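PDB 2WK1: NOVP from Streptomyces caeruleus, which catalyses the S-adenosyl-L-methionine-dependent methylation of the noviose 4-hydroxyl, the penultimate step in the biosynthesis of the antibiotic novobiocin. Local coordinates for residues T49-P54 against A80-M85; V71-R76 against I86-L91; N104-D109 against T209-R214; A205-L210 against Y231-V236. One frame throughout, in Å; residues are numbered along the deposited sequence.

Interaction 1. Residues T49-P54 against A80-M85; sequences TVYEDP and ANAHTM. With SAH (S-adenosyl-L-homocysteine), chain B.
The side chains of D53 and N81 cross at about a right angle, their carboxylate and amide planes 49° apart, and each carboxylate oxygen has its own task. D53 OD1 takes N81 ND2 on its syn lone pair at 2.9 Å, within the plane of the amide. D53 OD2 accepts two backbone amides: N81 N, at 2.8 Å, uses the syn lone pair, whereas A82 N, at 2.9 Å, arrives from above the carboxylate plane. CG of D53 lies anti to its own backbone N (chi1 -168°), which carries the carboxylate across to the backbone N-H groups of N81 and A82. One residue on, P54 O receives A80 N at 2.8 Å. The Y51 hydroxyl rests against A82 CA, while the Y51 ring stacks on Y51 of the second subunit. Just beyond, T84 OG1 and M85 N bind the two carboxylate oxygens of S-adenosyl-L-homocysteine. Three N-H groups around one buried carboxylate would be expected to stabilise its negative charge and to fix the backbone leading to the S-adenosyl-L-methionine site.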
loop_
_atom_site.group_PDB
_atom_site.type_symbol
_atom_site.label_atom_id
_atom_site.label_comp_id
_atom_site.label_asym_id
_atom_site.label_seq_id
_atom_site.Cartn_x
_atom_site.Cartn_y
_atom_site.Cartn_z
ATOM N N THR A 49 -1.330 7.980 0.870
ATOM C CA THR A 49 -0.631 8.616 1.992
ATOM C C THR A 49 0.634 7.824 2.382
ATOM O O THR A 49 1.643 8.395 2.765
ATOM C CB THR A 49 -1.527 8.834 3.219
ATOM O OG1 THR A 49 -2.009 7.579 3.672
ATOM C CG2 THR A 49 -2.689 9.772 2.907
ATOM N N VAL A 50 0.615 6.503 2.221
ATOM C CA VAL A 50 1.699 5.685 2.725
ATOM C C VAL A 50 2.979 5.913 1.929
ATOM O O VAL A 50 4.078 5.773 2.460
ATOM C CB VAL A 50 1.265 4.200 2.810
ATOM C CG1 VAL A 50 1.144 3.571 1.435
ATOM C CG2 VAL A 50 2.234 3.412 3.681
ATOM N N TYR A 51 2.832 6.303 0.663
ATOM C CA TYR A 51 3.967 6.596 -0.200
ATOM C C TYR A 51 4.020 8.046 -0.659
ATOM O O TYR A 51 4.756 8.378 -1.578
ATOM C CB TYR A 51 4.059 5.606 -1.387
ATOM C CG TYR A 51 2.881 5.537 -2.349
ATOM C CD1 TYR A 51 1.774 4.746 -2.077
ATOM C CD2 TYR A 51 2.902 6.243 -3.542
ATOM C CE1 TYR A 51 0.716 4.673 -2.962
ATOM C CE2 TYR A 51 1.851 6.169 -4.438
ATOM C CZ TYR A 51 0.760 5.397 -4.146
ATOM O OH TYR A 51 -0.249 5.342 -5.082
ATOM N N GLU A 52 3.229 8.912 -0.008
ATOM C CA GLU A 52 3.268 10.358 -0.226
ATOM C C GLU A 52 3.067 10.707 -1.689
ATOM O O GLU A 52 3.793 11.517 -2.271
ATOM C CB GLU A 52 4.576 10.952 0.321
ATOM C CG GLU A 52 4.761 10.635 1.784
ATOM C CD GLU A 52 6.056 11.112 2.374
ATOM O OE1 GLU A 52 6.702 12.024 1.825
ATOM O OE2 GLU A 52 6.401 10.586 3.423
ATOM N N ASP A 53 2.056 10.100 -2.303
ATOM C CA ASP A 53 1.809 10.343 -3.708
ATOM C C ASP A 53 1.446 11.810 -3.942
ATOM O O ASP A 53 0.496 12.320 -3.335
ATOM C CB ASP A 53 0.662 9.445 -4.198
ATOM C CG ASP A 53 0.530 9.429 -5.710
ATOM O OD1 ASP A 53 1.574 9.346 -6.407
ATOM O OD2 ASP A 53 -0.607 9.531 -6.217
ATOM N N PRO A 54 2.192 12.502 -4.817
ATOM C CA PRO A 54 1.857 13.898 -5.064
ATOM C C PRO A 54 0.558 14.084 -5.816
ATOM O O PRO A 54 0.030 13.134 -6.398
ATOM C CB PRO A 54 3.035 14.395 -5.911
ATOM C CG PRO A 54 3.593 13.222 -6.507
ATOM C CD PRO A 54 3.342 12.055 -5.620
ATOM N N ALA A 80 -1.679 11.883 -8.270
ATOM C CA ALA A 80 -1.003 11.553 -9.505
ATOM C C ALA A 80 -1.119 10.097 -9.910
ATOM O O ALA A 80 -1.309 9.777 -11.083
ATOM C CB ALA A 80 0.479 11.946 -9.389
ATOM N N ASN A 81 -1.044 9.209 -8.923
ATOM C CA ASN A 81 -1.021 7.773 -9.183
ATOM C C ASN A 81 -1.972 6.967 -8.312
ATOM O O ASN A 81 -2.322 5.852 -8.678
ATOM C CB ASN A 81 0.393 7.225 -8.999
ATOM C CG ASN A 81 1.386 7.941 -9.848
ATOM O OD1 ASN A 81 1.439 7.719 -11.051
ATOM N ND2 ASN A 81 2.157 8.826 -9.241
ATOM N N ALA A 82 -2.366 7.480 -7.145
ATOM C CA ALA A 82 -3.159 6.699 -6.213
ATOM C C ALA A 82 -4.543 6.410 -6.786
ATOM O O ALA A 82 -5.027 7.051 -7.714
ATOM C CB ALA A 82 -3.254 7.403 -4.871
ATOM N N HIS A 83 -5.201 5.436 -6.181
ATOM C CA HIS A 83 -6.345 4.792 -6.797
ATOM C C HIS A 83 -7.698 5.433 -6.496
ATOM O O HIS A 83 -8.676 5.086 -7.135
ATOM C CB HIS A 83 -6.371 3.303 -6.431
ATOM C CG HIS A 83 -5.173 2.566 -6.924
ATOM N ND1 HIS A 83 -4.284 1.906 -6.096
ATOM C CD2 HIS A 83 -4.694 2.433 -8.179
ATOM C CE1 HIS A 83 -3.317 1.392 -6.836
ATOM N NE2 HIS A 83 -3.553 1.681 -8.102
ATOM N N THR A 84 -7.723 6.377 -5.545
ATOM C CA THR A 84 -8.929 7.143 -5.271
ATOM C C THR A 84 -8.564 8.589 -5.004
ATOM O O THR A 84 -7.474 8.876 -4.499
ATOM C CB THR A 84 -9.708 6.591 -4.054
ATOM O OG1 THR A 84 -10.918 7.309 -3.852
ATOM C CG2 THR A 84 -8.887 6.639 -2.779
ATOM N N MET A 85 -9.502 9.469 -5.349
ATOM C CA MET A 85 -9.388 10.890 -5.026
ATOM C C MET A 85 -10.184 11.306 -3.795
ATOM O O MET A 85 -10.160 12.480 -3.428
ATOM C CB MET A 85 -9.786 11.786 -6.220
ATOM C CG MET A 85 -11.234 11.636 -6.599
ATOM S SD MET A 85 -11.797 12.758 -7.881
ATOM C CE MET A 85 -11.068 11.999 -9.327
HETATM N N SAH B . -15.232 7.640 -6.646
HETATM C CA SAH B . -13.970 7.958 -7.399
HETATM C CB SAH B . -14.087 9.332 -8.062
HETATM C CG SAH B . -15.161 9.404 -9.139
HETATM S SD SAH B . -14.778 10.657 -10.370
HETATM C C SAH B . -12.768 7.788 -6.512
HETATM O O SAH B . -11.710 8.367 -6.784
HETATM O OXT SAH B . -12.826 6.998 -5.579
HETATM C "C5'" SAH B . -16.337 10.758 -11.269
HETATM C "C4'" SAH B . -16.628 9.484 -12.093
HETATM O "O4'" SAH B . -18.021 9.512 -12.490
HETATM C "C3'" SAH B . -15.784 9.325 -13.357
HETATM O "O3'" SAH B . -15.090 8.065 -13.387
HETATM C "C2'" SAH B . -16.831 9.444 -14.486
HETATM O "O2'" SAH B . -16.554 8.669 -15.654
HETATM C "C1'" SAH B . -18.125 8.974 -13.812
HETATM N N9 SAH B . -19.387 9.502 -14.337
HETATM C C8 SAH B . -19.909 10.719 -14.036
HETATM N N7 SAH B . -21.147 10.852 -14.571
HETATM C C5 SAH B . -21.422 9.684 -15.202
HETATM C C6 SAH B . -22.557 9.144 -15.909
HETATM N N6 SAH B . -23.639 9.882 -16.089
HETATM N N1 SAH B . -22.475 7.892 -16.371
HETATM C C2 SAH B . -21.395 7.120 -16.156
HETATM N N3 SAH B . -20.297 7.533 -15.514
HETATM C C4 SAH B . -20.298 8.786 -15.012
#

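Interaction 2. Residues V71-R76 against I86-L91; sequences VRNEGR and IGIKRL. With SO4 (sulfate ion), chain D.
NH2 of R90 is gripped by two successive carbonyls, E74 O at 3.0 Å and G75 O at 3.1 Å, just where a Schellman motif ends helix 69-73. In that motif G75 is the C-prime residue with positive phi, and R76 N and G75 N turn back to V71 O and R72 O. The start of helix 87-103 abuts this helix end. K89 N bonds to N73 O at 3.0 Å, and I88 N makes a weak bond to R72 O. The backbones come closest, CA to CA, at two glycines: G75 CA lies 3.4 Å from G87 CA. The E74 and K89 side chains run alongside each other and point the same way. K89 is fully extended beyond CG, and its NZ forms a long salt bridge with E74 OE2, which a water also spans. The R90 guanidinium has strong partners elsewhere, D272 at NE and D243, a predicted magnesium ligand, at NH1, so its rotation is fixed from several directions. NH1 and NH2 of R76 hold a sulfate, probably from the crystallisation liquor, while its NE pairs with D274. Over one face of the R90 guanidinium sits I86 O, 3.1 Å above the plane and centred on it.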
loop_
_atom_site.group_PDB
_atom_site.type_symbol
_atom_site.label_atom_id
_atom_site.label_comp_id
_atom_site.label_asym_id
_atom_site.label_seq_id
_atom_site.Cartn_x
_atom_site.Cartn_y
_atom_site.Cartn_z
ATOM N N VAL A 71 -4.265 17.864 2.882
ATOM C CA VAL A 71 -5.095 17.921 1.683
ATOM C C VAL A 71 -5.580 16.509 1.334
ATOM O O VAL A 71 -6.769 16.296 1.055
ATOM C CB VAL A 71 -4.336 18.553 0.500
ATOM C CG1 VAL A 71 -5.108 18.431 -0.795
ATOM C CG2 VAL A 71 -3.985 20.041 0.815
ATOM N N ARG A 72 -4.682 15.530 1.383
ATOM C CA ARG A 72 -5.054 14.150 1.054
ATOM C C ARG A 72 -6.007 13.569 2.096
ATOM O O ARG A 72 -6.908 12.791 1.766
ATOM C CB ARG A 72 -3.815 13.289 0.919
ATOM C CG ARG A 72 -4.093 11.914 0.328
ATOM C CD ARG A 72 -4.673 11.953 -1.087
ATOM N NE ARG A 72 -3.921 12.822 -1.994
ATOM C CZ ARG A 72 -2.710 12.569 -2.467
ATOM N NH1 ARG A 72 -2.082 11.433 -2.182
ATOM N NH2 ARG A 72 -2.121 13.453 -3.267
ATOM N N ASN A 73 -5.853 13.975 3.349
ATOM C CA ASN A 73 -6.714 13.501 4.409
ATOM C C ASN A 73 -8.176 13.814 4.180
ATOM O O ASN A 73 -9.053 13.053 4.601
ATOM C CB ASN A 73 -6.247 13.984 5.791
ATOM C CG ASN A 73 -5.676 12.857 6.501
ATOM O OD1 ASN A 73 -4.631 12.369 6.100
ATOM N ND2 ASN A 73 -6.498 12.230 7.349
ATOM N N GLU A 74 -8.436 14.954 3.538
ATOM C CA GLU A 74 -9.788 15.415 3.264
ATOM C C GLU A 74 -10.204 15.241 1.810
ATOM O O GLU A 74 -11.272 15.641 1.421
ATOM C CB GLU A 74 -9.967 16.852 3.749
ATOM C CG GLU A 74 -9.905 16.955 5.264
ATOM C CD GLU A 74 -10.062 18.342 5.798
ATOM O OE1 GLU A 74 -9.584 19.297 5.146
ATOM O OE2 GLU A 74 -10.639 18.464 6.900
ATOM N N GLY A 75 -9.367 14.601 1.007
ATOM C CA GLY A 75 -9.726 14.312 -0.376
ATOM C C GLY A 75 -9.868 15.549 -1.235
ATOM O O GLY A 75 -10.768 15.640 -2.070
ATOM N N ARG A 76 -8.931 16.482 -1.058
ATOM C CA ARG A 76 -9.025 17.775 -1.736
ATOM C C ARG A 76 -8.048 17.975 -2.866
ATOM O O ARG A 76 -7.782 19.095 -3.307
ATOM C CB ARG A 76 -8.950 18.896 -0.694
ATOM C CG ARG A 76 -10.312 19.114 -0.053
ATOM C CD ARG A 76 -11.224 19.793 -1.108
ATOM N NE ARG A 76 -12.554 20.125 -0.641
ATOM C CZ ARG A 76 -12.900 21.286 -0.105
ATOM N NH1 ARG A 76 -12.007 22.272 0.057
ATOM N NH2 ARG A 76 -14.156 21.468 0.248
ATOM N N ILE A 86 -10.898 10.379 -3.156
ATOM C CA ILE A 86 -11.877 10.796 -2.144
ATOM C C ILE A 86 -11.255 11.128 -0.803
ATOM O O ILE A 86 -11.908 11.738 0.036
ATOM C CB ILE A 86 -13.030 9.796 -1.988
ATOM C CG1 ILE A 86 -12.598 8.503 -1.274
ATOM C CG2 ILE A 86 -13.651 9.496 -3.345
ATOM C CD1 ILE A 86 -13.750 7.513 -1.053
ATOM N N GLY A 87 -10.006 10.719 -0.583
ATOM C CA GLY A 87 -9.322 11.048 0.651
ATOM C C GLY A 87 -9.566 10.093 1.795
ATOM O O GLY A 87 -10.470 9.257 1.756
ATOM N N ILE A 88 -8.804 10.288 2.861
ATOM C CA ILE A 88 -8.860 9.383 3.999
ATOM C C ILE A 88 -10.219 9.412 4.722
ATOM O O ILE A 88 -10.760 8.361 5.080
ATOM C CB ILE A 88 -7.722 9.676 5.012
ATOM C CG1 ILE A 88 -6.342 9.434 4.371
ATOM C CG2 ILE A 88 -7.889 8.880 6.299
ATOM C CD1 ILE A 88 -5.988 8.014 4.008
ATOM N N LYS A 89 -10.770 10.605 4.980
ATOM C CA LYS A 89 -12.018 10.672 5.724
ATOM C C LYS A 89 -13.175 9.998 4.968
ATOM O O LYS A 89 -13.982 9.295 5.565
ATOM C CB LYS A 89 -12.362 12.098 6.100
ATOM C CG LYS A 89 -11.409 12.679 7.161
ATOM C CD LYS A 89 -11.778 14.088 7.580
ATOM C CE LYS A 89 -10.827 14.686 8.607
ATOM N NZ LYS A 89 -11.405 15.989 9.091
ATOM N N ARG A 90 -13.272 10.214 3.658
ATOM C CA ARG A 90 -14.317 9.561 2.897
ATOM C C ARG A 90 -14.071 8.041 2.756
ATOM O O ARG A 90 -15.033 7.273 2.718
ATOM C CB ARG A 90 -14.598 10.252 1.560
ATOM C CG ARG A 90 -15.635 11.364 1.681
ATOM C CD ARG A 90 -15.772 12.236 0.429
ATOM N NE ARG A 90 -14.764 13.270 0.402
ATOM C CZ ARG A 90 -14.176 13.762 -0.688
ATOM N NH1 ARG A 90 -14.438 13.304 -1.893
ATOM N NH2 ARG A 90 -13.268 14.705 -0.556
ATOM N N LEU A 91 -12.816 7.610 2.699
ATOM C CA LEU A 91 -12.546 6.153 2.741
ATOM C C LEU A 91 -12.952 5.556 4.085
ATOM O O LEU A 91 -13.541 4.488 4.141
ATOM C CB LEU A 91 -11.066 5.865 2.445
ATOM C CG LEU A 91 -10.599 6.033 1.001
ATOM C CD1 LEU A 91 -9.068 6.111 0.947
ATOM C CD2 LEU A 91 -11.124 4.944 0.069
HETATM S S SO4 D . -13.979 24.823 1.501
HETATM O O1 SO4 D . -15.039 25.776 1.827
HETATM O O2 SO4 D . -14.431 23.535 2.000
HETATM O O3 SO4 D . -12.752 25.264 2.189
HETATM O O4 SO4 D . -13.748 24.773 0.057
HETATM O O HOH W 1 -12.890 17.438 7.276
HETATM O O HOH W 2 -12.676 13.965 -4.136
#

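Interaction 3. Residues N104-D109 against T209-R214; sequences NNVPGD and TLAVLR
D109 and A211 have the most surface buried here, followed by T209, and they join two neighbouring parallel strands, 109-113 and 210-215, of the Rossmann-like methyltransferase sheet at their N-terminal ends. D109 pairs with L210 in a parallel bridge that uses both polar atoms of the D109 backbone. D109 N donates to T209 O at 2.9 Å, and D109 O accepts A211 N at 2.8 Å. V212 N adds a weak bond to the same oxygen, and the chain turns a corner at A211. The side chain of A211 points back at the incoming loop, its CB lying 3.6 Å from P107 O and 4.3 Å from V106 CG1. Between P107 and D109, G108 crosses close to L210, the two CA atoms 4.0 Å apart. The carboxylate of D109 is directed elsewhere: CG lies beside the backbone N (chi1 -71°), OD1 accepts T137 N and OD2 accepts W139 NE1, tying the strand start to strand 138-142. A water further links D109 OD2 with T209 N, weakly at the latter. On the face shared with D109, CD2 of L210 approaches D109 O to 3.6 Å.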
loop_
_atom_site.group_PDB
_atom_site.type_symbol
_atom_site.label_atom_id
_atom_site.label_comp_id
_atom_site.label_asym_id
_atom_site.label_seq_id
_atom_site.Cartn_x
_atom_site.Cartn_y
_atom_site.Cartn_z
ATOM N N ASN A 104 -24.647 -5.603 11.330
ATOM C CA ASN A 104 -26.087 -5.620 11.574
ATOM C C ASN A 104 -26.859 -6.493 10.588
ATOM O O ASN A 104 -28.085 -6.521 10.606
ATOM C CB ASN A 104 -26.629 -4.201 11.572
ATOM C CG ASN A 104 -26.287 -3.451 12.832
ATOM O OD1 ASN A 104 -26.744 -3.823 13.930
ATOM N ND2 ASN A 104 -25.541 -2.375 12.706
ATOM N N ASN A 105 -26.149 -7.197 9.727
ATOM C CA ASN A 105 -26.751 -8.071 8.740
ATOM C C ASN A 105 -27.843 -7.391 7.924
ATOM O O ASN A 105 -28.882 -7.961 7.621
ATOM C CB ASN A 105 -27.270 -9.328 9.434
ATOM C CG ASN A 105 -26.152 -10.125 10.045
ATOM O OD1 ASN A 105 -25.246 -10.570 9.336
ATOM N ND2 ASN A 105 -26.168 -10.257 11.356
ATOM N N VAL A 106 -27.566 -6.158 7.508
ATOM C CA VAL A 106 -28.467 -5.472 6.590
ATOM C C VAL A 106 -28.269 -6.079 5.202
ATOM O O VAL A 106 -27.133 -6.110 4.713
ATOM C CB VAL A 106 -28.153 -3.969 6.531
ATOM C CG1 VAL A 106 -28.981 -3.248 5.448
ATOM C CG2 VAL A 106 -28.307 -3.306 7.904
ATOM N N PRO A 107 -29.323 -6.601 4.561
ATOM C CA PRO A 107 -29.100 -7.277 3.280
ATOM C C PRO A 107 -28.706 -6.317 2.167
ATOM O O PRO A 107 -29.156 -5.152 2.128
ATOM C CB PRO A 107 -30.456 -7.889 2.941
ATOM C CG PRO A 107 -31.403 -7.363 3.889
ATOM C CD PRO A 107 -30.719 -6.696 5.010
ATOM N N GLY A 108 -27.924 -6.831 1.226
ATOM C CA GLY A 108 -27.701 -6.139 -0.023
ATOM C C GLY A 108 -26.263 -6.091 -0.503
ATOM O O GLY A 108 -25.308 -6.339 0.246
ATOM N N ASP A 109 -26.154 -5.748 -1.786
ATOM C CA ASP A 109 -24.872 -5.541 -2.415
ATOM C C ASP A 109 -24.358 -4.126 -2.130
ATOM O O ASP A 109 -25.018 -3.298 -1.475
ATOM C CB ASP A 109 -24.990 -5.815 -3.900
ATOM C CG ASP A 109 -25.161 -7.301 -4.221
ATOM O OD1 ASP A 109 -24.799 -8.168 -3.371
ATOM O OD2 ASP A 109 -25.646 -7.570 -5.352
ATOM N N THR A 209 -31.011 -5.813 -4.258
ATOM C CA THR A 209 -31.036 -4.935 -3.123
ATOM C C THR A 209 -29.640 -4.466 -2.837
ATOM O O THR A 209 -28.643 -5.121 -3.156
ATOM C CB THR A 209 -31.533 -5.895 -1.326
ATOM O OG1 THR A 209 -30.614 -6.754 -1.442
ATOM C CG2 THR A 209 -32.373 -7.158 -2.292
ATOM N N LEU A 210 -29.598 -3.293 -2.210
ATOM C CA LEU A 210 -28.346 -2.607 -1.888
ATOM C C LEU A 210 -28.282 -2.304 -0.400
ATOM O O LEU A 210 -29.247 -1.811 0.200
ATOM C CB LEU A 210 -28.256 -1.280 -2.648
ATOM C CG LEU A 210 -28.028 -1.379 -4.154
ATOM C CD1 LEU A 210 -28.196 -0.023 -4.800
ATOM C CD2 LEU A 210 -26.669 -2.024 -4.435
ATOM N N ALA A 211 -27.134 -2.593 0.191
ATOM C CA ALA A 211 -26.838 -2.180 1.553
ATOM C C ALA A 211 -26.091 -0.854 1.616
ATOM O O ALA A 211 -26.265 -0.091 2.585
ATOM C CB ALA A 211 -26.090 -3.287 2.287
ATOM N N VAL A 212 -25.254 -0.553 0.621
ATOM C CA VAL A 212 -24.569 0.746 0.537
ATOM C C VAL A 212 -24.625 1.213 -0.906
ATOM O O VAL A 212 -24.223 0.484 -1.810
ATOM C CB VAL A 212 -23.098 0.696 1.028
ATOM C CG1 VAL A 212 -22.455 2.081 0.884
ATOM C CG2 VAL A 212 -22.992 0.188 2.479
ATOM N N LEU A 213 -25.106 2.435 -1.100
ATOM C CA LEU A 213 -25.121 3.130 -2.386
ATOM C C LEU A 213 -24.217 4.335 -2.257
ATOM O O LEU A 213 -24.559 5.248 -1.547
ATOM C CB LEU A 213 -26.538 3.568 -2.698
ATOM C CG LEU A 213 -26.795 4.533 -3.848
ATOM C CD1 LEU A 213 -26.145 4.018 -5.139
ATOM C CD2 LEU A 213 -28.304 4.814 -3.993
ATOM N N ARG A 214 -23.056 4.318 -2.913
ATOM C CA ARG A 214 -22.118 5.454 -2.891
ATOM C C ARG A 214 -22.203 6.161 -4.234
ATOM O O ARG A 214 -22.034 5.543 -5.269
ATOM C CB ARG A 214 -20.698 5.035 -2.574
ATOM C CG ARG A 214 -19.786 6.252 -2.418
ATOM C CD ARG A 214 -18.356 5.909 -1.973
ATOM N NE ARG A 214 -17.782 7.069 -1.317
ATOM C CZ ARG A 214 -17.375 8.164 -1.957
ATOM N NH1 ARG A 214 -17.234 8.151 -3.271
ATOM N NH2 ARG A 214 -17.081 9.245 -1.274
HETATM O O HOH W 3 -28.463 -7.805 -5.541
#

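Interaction 4. Residues A205-L210 against Y231-V236; sequences APIDTL and YPKVSV
A right-handed beta-alpha-beta crossover, as in other Rossmann-like methyltransferases, leads from strand 210-215 through helix 220-230 towards strand 238-242, and this contact joins the entry of the first strand to the short strand 234-235 that follows the helix. L210 and V234 form the parallel bridge: L210 N donates to K233 O at 2.9 Å, from well above that carbonyl's plane, and L210 O accepts S235 N, also at 2.9 Å but almost in line with its C=O bond. CB of L210 packs on V234 CG2 at 4.2 Å, and its CD1 lies against CB of K233. K233 has the largest area buried by the contact. Its chain runs extended over the preceding loop, crossing I207 at about a right angle with CD 4.0 Å from I207 CB, and bends only at the last torsion (chi4 -64°). That bend delivers NZ to I207 O at 3.0 Å. The aliphatic part of the lysine thus covers the loop as its ammonium bonds to I207 O and, through a water, to A205 O, the two carbonyls flanking P206, the centre of an inverse gamma turn. S235 OG bonds to P107 O. Among the neighbouring strands, A205 and I207 rest on L194 of strand 191-195, I207 also touches W139 of strand 138-142, and R280 meets V234 O from the C-terminal end of the chain.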
loop_
_atom_site.group_PDB
_atom_site.type_symbol
_atom_site.label_atom_id
_atom_site.label_comp_id
_atom_site.label_asym_id
_atom_site.label_seq_id
_atom_site.Cartn_x
_atom_site.Cartn_y
_atom_site.Cartn_z
ATOM N N ALA A 205 -29.910 -2.492 -14.388
ATOM C CA ALA A 205 -28.861 -3.154 -13.632
ATOM C C ALA A 205 -29.473 -4.316 -12.853
ATOM O O ALA A 205 -30.481 -4.135 -12.185
ATOM C CB ALA A 205 -28.198 -2.170 -12.660
ATOM N N PRO A 206 -28.860 -5.513 -12.916
ATOM C CA PRO A 206 -29.466 -6.670 -12.259
ATOM C C PRO A 206 -29.088 -6.780 -10.795
ATOM O O PRO A 206 -28.549 -7.784 -10.329
ATOM C CB PRO A 206 -28.926 -7.845 -13.071
ATOM C CG PRO A 206 -27.644 -7.387 -13.547
ATOM C CD PRO A 206 -27.660 -5.898 -13.665
ATOM N N ILE A 207 -29.394 -5.707 -10.082
ATOM C CA ILE A 207 -29.167 -5.596 -8.661
ATOM C C ILE A 207 -30.532 -5.708 -8.007
ATOM O O ILE A 207 -31.463 -5.014 -8.376
ATOM C CB ILE A 207 -28.522 -4.262 -8.294
ATOM C CG1 ILE A 207 -27.198 -4.038 -9.052
ATOM C CG2 ILE A 207 -28.332 -4.182 -6.772
ATOM C CD1 ILE A 207 -26.652 -2.638 -8.936
ATOM N N ASP A 208 -30.636 -6.586 -7.032
ATOM C CA ASP A 208 -31.862 -6.810 -6.306
ATOM C C ASP A 208 -31.992 -5.806 -5.138
ATOM O O ASP A 208 -32.951 -5.051 -5.027
ATOM C CB ASP A 208 -31.814 -8.258 -5.803
ATOM C CG ASP A 208 -33.013 -8.655 -5.002
ATOM O OD1 ASP A 208 -34.023 -7.932 -5.019
ATOM O OD2 ASP A 208 -32.931 -9.727 -4.361
ATOM N N THR A 209 -31.011 -5.813 -4.258
ATOM C CA THR A 209 -31.036 -4.935 -3.123
ATOM C C THR A 209 -29.640 -4.466 -2.837
ATOM O O THR A 209 -28.643 -5.121 -3.156
ATOM C CB THR A 209 -31.533 -5.895 -1.326
ATOM O OG1 THR A 209 -30.614 -6.754 -1.442
ATOM C CG2 THR A 209 -32.373 -7.158 -2.292
ATOM N N LEU A 210 -29.598 -3.293 -2.210
ATOM C CA LEU A 210 -28.346 -2.607 -1.888
ATOM C C LEU A 210 -28.282 -2.304 -0.400
ATOM O O LEU A 210 -29.247 -1.811 0.200
ATOM C CB LEU A 210 -28.256 -1.280 -2.648
ATOM C CG LEU A 210 -28.028 -1.379 -4.154
ATOM C CD1 LEU A 210 -28.196 -0.023 -4.800
ATOM C CD2 LEU A 210 -26.669 -2.024 -4.435
ATOM N N TYR A 231 -32.006 4.167 -5.484
ATOM C CA TYR A 231 -32.478 4.343 -4.115
ATOM C C TYR A 231 -33.596 3.367 -3.709
ATOM O O TYR A 231 -33.574 2.835 -2.592
ATOM C CB TYR A 231 -32.906 5.774 -3.825
ATOM C CG TYR A 231 -33.284 5.927 -2.377
ATOM C CD1 TYR A 231 -32.293 5.906 -1.409
ATOM C CD2 TYR A 231 -34.611 6.009 -1.960
ATOM C CE1 TYR A 231 -32.569 6.016 -0.081
ATOM C CE2 TYR A 231 -34.895 6.144 -0.577
ATOM C CZ TYR A 231 -33.841 6.140 0.336
ATOM O OH TYR A 231 -33.969 6.301 1.717
ATOM N N PRO A 232 -34.516 3.047 -4.633
ATOM C CA PRO A 232 -35.547 2.087 -4.235
ATOM C C PRO A 232 -35.027 0.697 -3.853
ATOM O O PRO A 232 -35.767 -0.079 -3.249
ATOM C CB PRO A 232 -36.441 2.003 -5.480
ATOM C CG PRO A 232 -36.289 3.300 -6.142
ATOM C CD PRO A 232 -34.831 3.664 -5.926
ATOM N N LYS A 233 -33.785 0.378 -4.225
ATOM C CA LYS A 233 -33.159 -0.901 -3.885
ATOM C C LYS A 233 -32.495 -0.910 -2.513
ATOM O O LYS A 233 -32.117 -1.972 -2.024
ATOM C CB LYS A 233 -32.095 -1.239 -4.920
ATOM C CG LYS A 233 -32.635 -1.349 -6.314
ATOM C CD LYS A 233 -31.549 -1.781 -7.290
ATOM C CE LYS A 233 -31.969 -1.663 -8.744
ATOM N NZ LYS A 233 -33.097 -2.589 -9.051
ATOM N N VAL A 234 -32.338 0.264 -1.887
ATOM C CA VAL A 234 -31.596 0.362 -0.636
ATOM C C VAL A 234 -32.431 -0.183 0.525
ATOM O O VAL A 234 -33.571 0.264 0.782
ATOM C CB VAL A 234 -31.124 1.812 -0.359
ATOM C CG1 VAL A 234 -30.440 1.919 1.003
ATOM C CG2 VAL A 234 -30.151 2.246 -1.438
ATOM N N SER A 235 -31.865 -1.160 1.226
ATOM C CA SER A 235 -32.518 -1.772 2.359
ATOM C C SER A 235 -32.669 -0.808 3.534
ATOM O O SER A 235 -31.869 0.091 3.744
ATOM C CB SER A 235 -31.673 -2.941 2.853
ATOM O OG SER A 235 -31.563 -3.911 1.845
ATOM N N VAL A 236 -33.671 -1.063 4.366
ATOM C CA VAL A 236 -33.762 -0.371 5.641
ATOM C C VAL A 236 -32.543 -0.766 6.458
ATOM O O VAL A 236 -32.212 -1.966 6.600
ATOM C CB VAL A 236 -35.063 -0.741 6.364
ATOM C CG1 VAL A 236 -35.075 -0.179 7.791
ATOM C CG2 VAL A 236 -36.241 -0.234 5.559
HETATM O O HOH W 4 -32.868 -2.828 -11.919
#

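Overall arrangement
From the N terminus, interaction 1 closes the excursion between helices 35-47 and 87-103, which includes helix 69-73, and interaction 2 crosses it, its first segment, 71-76, lying between the two segments of interaction 1. They touch where R72 reaches D53 O, which ties the loop after helix 35-47 to helix 69-73. Interaction 3 then spans a hundred residues to join the entry of strand 109-113 to strand 210-215. Interaction 4 begins on the stretch where interaction 3 ends, shares T209 and L210 with it, and closes the shorter loop through helix 220-230. These two lie on the opposite side of the chain's centre from interaction 1, yet R214 at the far end of segment 209-214 packs against R90 and I86 of interaction 2.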